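Local coordinates for Tle cognate immunity protein 4 C-terminal domain-containing protein (Pseudomonas aeruginosa PAO1, PDB 4R1D) that binds the lipase effector Tle4 and, as its cognate immunity protein, probably protects the producing cell from it, at residues 56-70 with 81-94. Residues are numbered along the deposited sequence; the frame is centred on the assembly and turned at random.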
ATOM      1  N   TRP B  56      26.498   7.567   4.239  1.00 23.30           N
ATOM      2  CA  TRP B  56      26.469   7.257   2.815  1.00 20.91           C
ATOM      3  C   TRP B  56      27.835   6.777   2.343  1.00 25.46           C
ATOM      4  O   TRP B  56      27.937   5.851   1.542  1.00 22.74           O
ATOM      5  CB  TRP B  56      26.067   8.483   1.995  1.00 20.80           C
ATOM      6  CG  TRP B  56      24.584   8.745   1.900  1.00 23.09           C
ATOM      7  CD1 TRP B  56      23.926   9.871   2.302  1.00 24.65           C
ATOM      8  CD2 TRP B  56      23.592   7.878   1.346  1.00 19.50           C
ATOM      9  NE1 TRP B  56      22.580   9.759   2.038  1.00 23.11           N
ATOM     10  CE2 TRP B  56      22.350   8.542   1.450  1.00 24.76           C
ATOM     11  CE3 TRP B  56      23.629   6.605   0.772  1.00 21.19           C
ATOM     12  CZ2 TRP B  56      21.163   7.973   1.008  1.00 22.89           C
ATOM     13  CZ3 TRP B  56      22.445   6.044   0.333  1.00 23.45           C
ATOM     14  CH2 TRP B  56      21.231   6.728   0.450  1.00 21.99           C
ATOM     15  N   ARG B  57      28.881   7.423   2.837  1.00 23.51           N
ATOM     16  CA  ARG B  57      30.241   7.090   2.415  1.00 24.36           C
ATOM     17  C   ARG B  57      30.657   5.659   2.780  1.00 24.46           C
ATOM     18  O   ARG B  57      31.588   5.113   2.178  1.00 27.78           O
ATOM     19  CB  ARG B  57      31.244   8.131   2.935  1.00 22.55           C
ATOM     20  CG  ARG B  57      31.253   9.434   2.129  1.00 23.25           C
ATOM     21  CD  ARG B  57      32.061  10.527   2.848  1.00 21.83           C
ATOM     22  NE  ARG B  57      32.156  11.762   2.076  1.00 25.41           N
ATOM     23  CZ  ARG B  57      33.057  11.970   1.116  1.00 28.40           C
ATOM     24  NH1 ARG B  57      33.917  11.015   0.804  1.00 24.74           N
ATOM     25  NH2 ARG B  57      33.095  13.125   0.464  1.00 29.76           N
ATOM     26  N   THR B  58      29.955   5.043   3.734  1.00 22.24           N
ATOM     27  CA  THR B  58      30.245   3.664   4.118  1.00 24.53           C
ATOM     28  C   THR B  58      29.500   2.657   3.246  1.00 27.17           C
ATOM     29  O   THR B  58      29.804   1.467   3.267  1.00 25.66           O
ATOM     30  CB  THR B  58      29.879   3.364   5.591  1.00 25.60           C
ATOM     31  OG1 THR B  58      28.457   3.442   5.773  1.00 24.48           O
ATOM     32  CG2 THR B  58      30.587   4.324   6.541  1.00 31.46           C
ATOM     33  N   GLN B  59      28.517   3.130   2.489  1.00 25.71           N
ATOM     34  CA  GLN B  59      27.664   2.220   1.738  1.00 21.50           C
ATOM     35  C   GLN B  59      28.154   1.989   0.320  1.00 24.19           C
ATOM     36  O   GLN B  59      28.803   2.845  -0.278  1.00 21.45           O
ATOM     37  CB  GLN B  59      26.203   2.681   1.785  1.00 20.06           C
ATOM     38  CG  GLN B  59      25.655   2.677   3.207  1.00 26.57           C
ATOM     39  CD  GLN B  59      24.306   3.354   3.332  1.00 25.82           C
ATOM     40  OE1 GLN B  59      23.530   3.407   2.377  1.00 31.53           O
ATOM     41  NE2 GLN B  59      24.021   3.884   4.520  1.00 34.34           N
ATOM     42  N   ARG B  60      27.854   0.805  -0.200  1.00 23.73           N
ATOM     43  CA  ARG B  60      28.378   0.374  -1.486  1.00 23.09           C
ATOM     44  C   ARG B  60      27.274   0.031  -2.471  1.00 25.65           C
ATOM     45  O   ARG B  60      26.347  -0.701  -2.144  1.00 25.59           O
ATOM     46  CB  ARG B  60      29.273  -0.848  -1.288  1.00 26.74           C
ATOM     47  CG  ARG B  60      30.500  -0.564  -0.449  1.00 26.50           C
ATOM     48  CD  ARG B  60      31.390   0.465  -1.122  1.00 22.97           C
ATOM     49  NE  ARG B  60      32.546   0.806  -0.298  1.00 23.42           N
ATOM     50  CZ  ARG B  60      32.640   1.900   0.453  1.00 29.87           C
ATOM     51  NH1 ARG B  60      31.650   2.779   0.478  1.00 24.04           N
ATOM     52  NH2 ARG B  60      33.734   2.123   1.173  1.00 33.73           N
ATOM     53  N   HIS B  61      27.398   0.565  -3.680  1.00 22.31           N
ATOM     54  CA  HIS B  61      26.567   0.174  -4.806  1.00 23.17           C
ATOM     55  C   HIS B  61      26.983  -1.242  -5.181  1.00 29.13           C
ATOM     56  O   HIS B  61      28.084  -1.676  -4.833  1.00 27.51           O
ATOM     57  CB  HIS B  61      26.815   1.141  -5.959  1.00 25.48           C
ATOM     58  CG  HIS B  61      25.928   0.935  -7.146  1.00 24.58           C
ATOM     59  ND1 HIS B  61      24.833   1.731  -7.405  1.00 25.72           N
ATOM     60  CD2 HIS B  61      26.001   0.048  -8.168  1.00 22.58           C
ATOM     61  CE1 HIS B  61      24.260   1.333  -8.529  1.00 22.02           C
ATOM     62  NE2 HIS B  61      24.951   0.314  -9.011  1.00 28.08           N
ATOM     63  N   LYS B  62      26.112  -1.984  -5.859  1.00 20.55           N
ATOM     64  CA  LYS B  62      26.453  -3.370  -6.185  1.00 27.14           C
ATOM     65  C   LYS B  62      27.543  -3.442  -7.251  1.00 29.68           C
ATOM     66  O   LYS B  62      28.251  -4.442  -7.350  1.00 32.08           O
ATOM     67  CB  LYS B  62      25.224  -4.170  -6.631  1.00 32.22           C
ATOM     68  CG  LYS B  62      24.137  -4.317  -5.565  1.00 29.73           C
ATOM     69  CD  LYS B  62      24.622  -5.043  -4.318  1.00 33.02           C
ATOM     70  CE  LYS B  62      23.479  -5.226  -3.324  1.00 44.99           C
ATOM     71  NZ  LYS B  62      23.930  -5.814  -2.033  1.00 51.08           N
ATOM     72  N   SER B  63      27.673  -2.387  -8.047  1.00 24.11           N
ATOM     73  CA  SER B  63      28.651  -2.392  -9.132  1.00 31.33           C
ATOM     74  C   SER B  63      29.411  -1.078  -9.337  1.00 33.81           C
ATOM     75  O   SER B  63      30.505  -1.084  -9.900  1.00 35.50           O
ATOM     76  CB  SER B  63      27.989  -2.816 -10.446  1.00 29.80           C
ATOM     77  OG  SER B  63      27.045  -1.854 -10.885  1.00 30.77           O
ATOM     78  N   LYS B  64      28.844   0.038  -8.881  1.00 28.48           N
ATOM     79  CA  LYS B  64      29.418   1.354  -9.165  1.00 27.49           C
ATOM     80  C   LYS B  64      30.252   1.966  -8.036  1.00 28.71           C
ATOM     81  O   LYS B  64      30.618   3.143  -8.107  1.00 32.11           O
ATOM     82  CB  LYS B  64      28.322   2.345  -9.571  1.00 30.99           C
ATOM     83  CG  LYS B  64      27.519   1.932 -10.792  1.00 27.40           C
ATOM     84  CD  LYS B  64      26.716   3.110 -11.318  1.00 27.18           C
ATOM     85  CE  LYS B  64      25.843   2.706 -12.497  1.00 34.71           C
ATOM     86  NZ  LYS B  64      26.634   2.241 -13.667  1.00 37.11           N
ATOM     87  N   GLY B  65      30.540   1.188  -6.998  1.00 26.77           N
ATOM     88  CA  GLY B  65      31.373   1.664  -5.907  1.00 24.44           C
ATOM     89  C   GLY B  65      30.653   2.422  -4.806  1.00 26.46           C
ATOM     90  O   GLY B  65      29.698   1.917  -4.212  1.00 24.20           O
ATOM     91  N   ASN B  66      31.112   3.638  -4.519  1.00 22.35           N
ATOM     92  CA  ASN B  66      30.602   4.373  -3.361  1.00 23.92           C
ATOM     93  C   ASN B  66      29.171   4.843  -3.608  1.00 22.47           C
ATOM     94  O   ASN B  66      28.862   5.341  -4.684  1.00 22.60           O
ATOM     95  CB  ASN B  66      31.522   5.562  -3.041  1.00 24.00           C
ATOM     96  CG  ASN B  66      31.417   6.023  -1.587  1.00 26.84           C
ATOM     97  OD1 ASN B  66      30.320   6.242  -1.056  1.00 27.76           O
ATOM     98  ND2 ASN B  66      32.569   6.181  -0.938  1.00 27.57           N
ATOM     99  N   MET B  67      28.297   4.689  -2.616  1.00 23.04           N
ATOM    100  CA  MET B  67      26.931   5.177  -2.747  1.00 22.13           C
ATOM    101  C   MET B  67      26.872   6.695  -2.693  1.00 19.37           C
ATOM    102  O   MET B  67      25.954   7.301  -3.240  1.00 19.99           O
ATOM    103  CB  MET B  67      26.013   4.565  -1.676  1.00 17.96           C
ATOM    104  CG  MET B  67      25.636   3.119  -1.951  1.00 20.22           C
ATOM    105  SD  MET B  67      24.612   2.963  -3.412  1.00 21.46           S
ATOM    106  CE  MET B  67      23.063   3.669  -2.818  1.00 19.22           C
ATOM    107  N   PHE B  68      27.857   7.316  -2.045  1.00 19.65           N
ATOM    108  CA  PHE B  68      27.893   8.772  -1.986  1.00 20.16           C
ATOM    109  C   PHE B  68      28.564   9.352  -3.224  1.00 22.91           C
ATOM    110  O   PHE B  68      29.678   8.971  -3.571  1.00 24.05           O
ATOM    111  CB  PHE B  68      28.610   9.261  -0.729  1.00 21.13           C
ATOM    112  CG  PHE B  68      28.532  10.749  -0.540  1.00 23.49           C
ATOM    113  CD1 PHE B  68      27.339  11.344  -0.160  1.00 21.16           C
ATOM    114  CD2 PHE B  68      29.649  11.553  -0.731  1.00 25.11           C
ATOM    115  CE1 PHE B  68      27.253  12.714   0.019  1.00 20.88           C
ATOM    116  CE2 PHE B  68      29.565  12.931  -0.553  1.00 26.15           C
ATOM    117  CZ  PHE B  68      28.369  13.507  -0.176  1.00 26.30           C
ATOM    118  N   LEU B  69      27.884  10.276  -3.884  1.00 22.62           N
ATOM    119  CA  LEU B  69      28.427  10.899  -5.085  1.00 20.89           C
ATOM    120  C   LEU B  69      29.075  12.255  -4.797  1.00 29.12           C
ATOM    121  O   LEU B  69      30.244  12.461  -5.114  1.00 29.34           O
ATOM    122  CB  LEU B  69      27.346  11.009  -6.153  1.00 23.22           C
ATOM    123  CG  LEU B  69      26.852   9.586  -6.458  1.00 30.47           C
ATOM    124  CD1 LEU B  69      25.560   9.596  -7.225  1.00 28.79           C
ATOM    125  CD2 LEU B  69      27.931   8.785  -7.204  1.00 31.63           C
ATOM    126  N   ARG B  70      28.332  13.172  -4.186  1.00 24.63           N
ATOM    127  CA  ARG B  70      28.890  14.485  -3.884  1.00 27.04           C
ATOM    128  C   ARG B  70      28.012  15.309  -2.966  1.00 25.93           C
ATOM    129  O   ARG B  70      26.802  15.096  -2.874  1.00 23.41           O
ATOM    130  CB  ARG B  70      29.175  15.278  -5.171  1.00 28.77           C
ATOM    131  CG  ARG B  70      28.014  15.356  -6.157  1.00 31.50           C
ATOM    132  CD  ARG B  70      28.458  15.954  -7.497  1.00 37.36           C
ATOM    133  NE  ARG B  70      27.691  15.406  -8.619  1.00 42.11           N
ATOM    134  CZ  ARG B  70      27.941  14.231  -9.194  1.00 31.53           C
ATOM    135  NH1 ARG B  70      28.944  13.477  -8.758  1.00 45.42           N
ATOM    136  NH2 ARG B  70      27.193  13.802 -10.201  1.00 32.79           N
ATOM    137  N   LEU B  81      23.019  16.523  -0.453  1.00 19.76           N
ATOM    138  CA  LEU B  81      23.776  15.285  -0.511  1.00 19.62           C
ATOM    139  C   LEU B  81      23.243  14.470  -1.675  1.00 24.59           C
ATOM    140  O   LEU B  81      22.053  14.176  -1.738  1.00 18.33           O
ATOM    141  CB  LEU B  81      23.639  14.487   0.795  1.00 20.10           C
ATOM    142  CG  LEU B  81      24.056  15.210   2.085  1.00 21.30           C
ATOM    143  CD1 LEU B  81      23.777  14.367   3.323  1.00 22.20           C
ATOM    144  CD2 LEU B  81      25.533  15.612   2.029  1.00 24.97           C
ATOM    145  N   LEU B  82      24.126  14.121  -2.602  1.00 16.10           N
ATOM    146  CA  LEU B  82      23.737  13.349  -3.773  1.00 19.89           C
ATOM    147  C   LEU B  82      24.285  11.943  -3.656  1.00 20.38           C
ATOM    148  O   LEU B  82      25.500  11.741  -3.508  1.00 23.33           O
ATOM    149  CB  LEU B  82      24.274  14.015  -5.046  1.00 21.02           C
ATOM    150  CG  LEU B  82      23.737  13.455  -6.365  1.00 19.24           C
ATOM    151  CD1 LEU B  82      22.321  13.925  -6.588  1.00 17.00           C
ATOM    152  CD2 LEU B  82      24.630  13.928  -7.511  1.00 26.33           C
ATOM    153  N   SER B  83      23.385  10.967  -3.716  1.00 17.58           N
ATOM    154  CA  SER B  83      23.759   9.560  -3.635  1.00 15.11           C
ATOM    155  C   SER B  83      23.003   8.805  -4.714  1.00 17.28           C
ATOM    156  O   SER B  83      22.055   9.336  -5.279  1.00 15.89           O
ATOM    157  CB  SER B  83      23.426   8.991  -2.248  1.00 20.15           C
ATOM    158  OG  SER B  83      22.029   9.074  -1.980  1.00 20.57           O
ATOM    159  N   TRP B  84      23.429   7.584  -5.024  1.00 20.82           N
ATOM    160  CA  TRP B  84      22.619   6.710  -5.875  1.00 18.00           C
ATOM    161  C   TRP B  84      21.284   6.422  -5.186  1.00 20.14           C
ATOM    162  O   TRP B  84      21.231   6.299  -3.968  1.00 20.07           O
ATOM    163  CB  TRP B  84      23.362   5.403  -6.170  1.00 20.72           C
ATOM    164  CG  TRP B  84      24.422   5.580  -7.217  1.00 19.26           C
ATOM    165  CD1 TRP B  84      25.771   5.443  -7.054  1.00 23.98           C
ATOM    166  CD2 TRP B  84      24.216   5.942  -8.586  1.00 21.90           C
ATOM    167  NE1 TRP B  84      26.419   5.696  -8.244  1.00 24.18           N
ATOM    168  CE2 TRP B  84      25.486   6.006  -9.198  1.00 22.62           C
ATOM    169  CE3 TRP B  84      23.083   6.223  -9.356  1.00 17.92           C
ATOM    170  CZ2 TRP B  84      25.648   6.331 -10.540  1.00 23.98           C
ATOM    171  CZ3 TRP B  84      23.248   6.543 -10.690  1.00 25.06           C
ATOM    172  CH2 TRP B  84      24.521   6.594 -11.268  1.00 26.24           C
ATOM    173  N   SER B  85      20.208   6.302  -5.960  1.00 18.85           N
ATOM    174  CA  SER B  85      18.884   6.107  -5.363  1.00 17.18           C
ATOM    175  C   SER B  85      18.663   4.691  -4.822  1.00 17.35           C
ATOM    176  O   SER B  85      17.721   4.450  -4.062  1.00 19.88           O
ATOM    177  CB  SER B  85      17.781   6.481  -6.348  1.00 19.68           C
ATOM    178  OG  SER B  85      17.801   5.621  -7.459  1.00 17.59           O
ATOM    179  N   SER B  86      19.518   3.755  -5.225  1.00 16.57           N
ATOM    180  CA  SER B  86      19.547   2.416  -4.642  1.00 21.49           C
ATOM    181  C   SER B  86      20.877   1.770  -4.964  1.00 23.77           C
ATOM    182  O   SER B  86      21.671   2.315  -5.732  1.00 17.51           O
ATOM    183  CB  SER B  86      18.429   1.528  -5.191  1.00 19.20           C
ATOM    184  OG  SER B  86      18.833   0.937  -6.416  1.00 20.71           O
ATOM    185  N   GLU B  87      21.108   0.591  -4.400  1.00 19.95           N
ATOM    186  CA  GLU B  87      22.373  -0.086  -4.626  1.00 22.49           C
ATOM    187  C   GLU B  87      22.490  -0.724  -6.006  1.00 21.07           C
ATOM    188  O   GLU B  87      23.522  -1.320  -6.326  1.00 22.64           O
ATOM    189  CB  GLU B  87      22.656  -1.087  -3.502  1.00 26.11           C
ATOM    190  CG  GLU B  87      22.833  -0.378  -2.169  1.00 22.84           C
ATOM    191  CD  GLU B  87      23.179  -1.307  -1.026  1.00 28.08           C
ATOM    192  OE1 GLU B  87      23.187  -2.543  -1.231  1.00 29.75           O
ATOM    193  OE2 GLU B  87      23.440  -0.789   0.083  1.00 29.63           O
ATOM    194  N   VAL B  88      21.444  -0.610  -6.821  1.00 19.63           N
ATOM    195  CA  VAL B  88      21.537  -1.042  -8.219  1.00 18.56           C
ATOM    196  C   VAL B  88      21.075   0.021  -9.208  1.00 22.53           C
ATOM    197  O   VAL B  88      20.987  -0.238 -10.412  1.00 24.86           O
ATOM    198  CB  VAL B  88      20.772  -2.351  -8.495  1.00 21.04           C
ATOM    199  CG1 VAL B  88      21.300  -3.471  -7.598  1.00 22.54           C
ATOM    200  CG2 VAL B  88      19.265  -2.145  -8.322  1.00 21.24           C
ATOM    201  N   ALA B  89      20.802   1.222  -8.711  1.00 19.79           N
ATOM    202  CA  ALA B  89      20.343   2.312  -9.569  1.00 19.35           C
ATOM    203  C   ALA B  89      21.380   2.670 -10.631  1.00 17.07           C
ATOM    204  O   ALA B  89      22.577   2.590 -10.382  1.00 20.46           O
ATOM    205  CB  ALA B  89      20.011   3.548  -8.725  1.00 18.93           C
ATOM    206  N   SER B  90      20.915   3.069 -11.806  1.00 18.18           N
ATOM    207  CA  SER B  90      21.820   3.545 -12.851  1.00 22.50           C
ATOM    208  C   SER B  90      21.316   4.825 -13.516  1.00 22.00           C
ATOM    209  O   SER B  90      22.069   5.505 -14.223  1.00 22.02           O
ATOM    210  CB  SER B  90      22.033   2.460 -13.905  1.00 20.11           C
ATOM    211  OG  SER B  90      20.845   2.221 -14.624  1.00 23.95           O
ATOM    212  N   LYS B  91      20.046   5.162 -13.298  1.00 18.13           N
ATOM    213  CA  LYS B  91      19.466   6.315 -13.987  1.00 20.63           C
ATOM    214  C   LYS B  91      19.015   7.447 -13.070  1.00 19.29           C
ATOM    215  O   LYS B  91      18.717   8.553 -13.540  1.00 19.77           O
ATOM    216  CB  LYS B  91      18.311   5.868 -14.868  1.00 23.02           C
ATOM    217  CG  LYS B  91      18.704   4.710 -15.772  1.00 24.05           C
ATOM    218  CD  LYS B  91      17.655   4.444 -16.829  1.00 29.86           C
ATOM    219  CE  LYS B  91      18.126   3.370 -17.814  1.00 35.91           C
ATOM    220  NZ  LYS B  91      17.892   1.980 -17.315  1.00 31.99           N
ATOM    221  N   THR B  92      18.946   7.162 -11.772  1.00 24.69           N
ATOM    222  CA  THR B  92      18.449   8.141 -10.813  1.00 18.47           C
ATOM    223  C   THR B  92      19.307   8.222  -9.565  1.00 17.68           C
ATOM    224  O   THR B  92      19.836   7.215  -9.076  1.00 17.44           O
ATOM    225  CB  THR B  92      16.983   7.865 -10.382  1.00 16.47           C
ATOM    226  OG1 THR B  92      16.897   6.595  -9.721  1.00 18.69           O
ATOM    227  CG2 THR B  92      16.049   7.886 -11.594  1.00 20.38           C
ATOM    228  N   TYR B  93      19.437   9.450  -9.071  1.00 17.65           N
ATOM    229  CA  TYR B  93      20.084   9.748  -7.809  1.00 17.55           C
ATOM    230  C   TYR B  93      19.016  10.045  -6.772  1.00 18.89           C
ATOM    231  O   TYR B  93      17.857  10.297  -7.102  1.00 17.78           O
ATOM    232  CB  TYR B  93      20.903  11.037  -7.934  1.00 20.13           C
ATOM    233  CG  TYR B  93      21.997  11.043  -8.980  1.00 21.16           C
ATOM    234  CD1 TYR B  93      22.928  10.021  -9.057  1.00 21.64           C
ATOM    235  CD2 TYR B  93      22.108  12.096  -9.873  1.00 22.17           C
ATOM    236  CE1 TYR B  93      23.940  10.048 -10.019  1.00 27.06           C
ATOM    237  CE2 TYR B  93      23.104  12.131 -10.825  1.00 25.70           C
ATOM    238  CZ  TYR B  93      24.016  11.107 -10.894  1.00 28.85           C
ATOM    239  OH  TYR B  93      25.007  11.159 -11.852  1.00 30.40           O
ATOM    240  N   LEU B  94      19.433  10.031  -5.512  1.00 16.54           N
ATOM    241  CA  LEU B  94      18.687  10.662  -4.446  1.00 16.73           C
ATOM    242  C   LEU B  94      19.401  11.971  -4.171  1.00 17.61           C
ATOM    243  O   LEU B  94      20.622  11.983  -3.955  1.00 18.50           O
ATOM    244  CB  LEU B  94      18.751   9.787  -3.201  1.00 18.82           C
ATOM    245  CG  LEU B  94      17.874  10.176  -2.014  1.00 25.23           C
ATOM    246  CD1 LEU B  94      16.398  10.227  -2.432  1.00 27.21           C
ATOM    247  CD2 LEU B  94      18.098   9.176  -0.887  1.00 29.90           C
TER
HETATM  248  O   HOH W   1      23.055   1.940   0.300  1.00 28.81           O
HETATM  249  O   HOH W   2      25.934  -0.857   1.267  1.00 30.58           O
HETATM  250  O   HOH W   3      29.354   5.600  -8.285  1.00 36.61           O
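The indole of Trp84 lies between Leu69 CD1 on one face and the edge of the His61 ring on the other, a worked example of an aromatic ring packed between a beta strand and the loop that leads into it. Leu69 CD1 stands 4.0 Å from the centroid of the five-membered ring of Trp84, almost on its normal, a CH-pi contact; over the opposite face His61 presents its edge, the planes 58° apart. That imidazole is itself sandwiched, Glu87 O above one face and Lys64 CG above the other. In the plane of the indole, Trp84 NE1 donates a hydrogen bond to a water 2.9 Å away, which in turn donates to Lys64 O. Met67, bent at both chi2 and chi3, curls its methyl back until CE lies 3.8 Å from Trp84 CB.

Between strands 68-73 and 79-84, Leu82 O accepts from both Leu69 N (2.8 Å) and Arg70 N (3.2 Å), the mark of a classic beta bulge. Leu82 CD2 sits over one face of the Arg70 guanidinium, whose NE forms a salt bridge with Glu119. On the helix side, Ser83 CB points at the six-membered ring of Trp56, 3.7 Å from its centroid.

Farther out, Lys62 N donates to Glu87 O (2.7 Å, 162°), while a salt bridge joins Lys62 NZ to Glu87 OE1 (3.4 Å); two waters link Glu87 OE2 to Gln59 OE1 and Arg60 N. Backbone bonds, bridging waters and an aromatic centre packed edge-to-face and by CH-pi contact thus tie loop 59-67 to turn 86-89, beside Ser90 and Lys91, whose backbone N atoms bond Asp406 of the partner chain, probably the lipase Tle4.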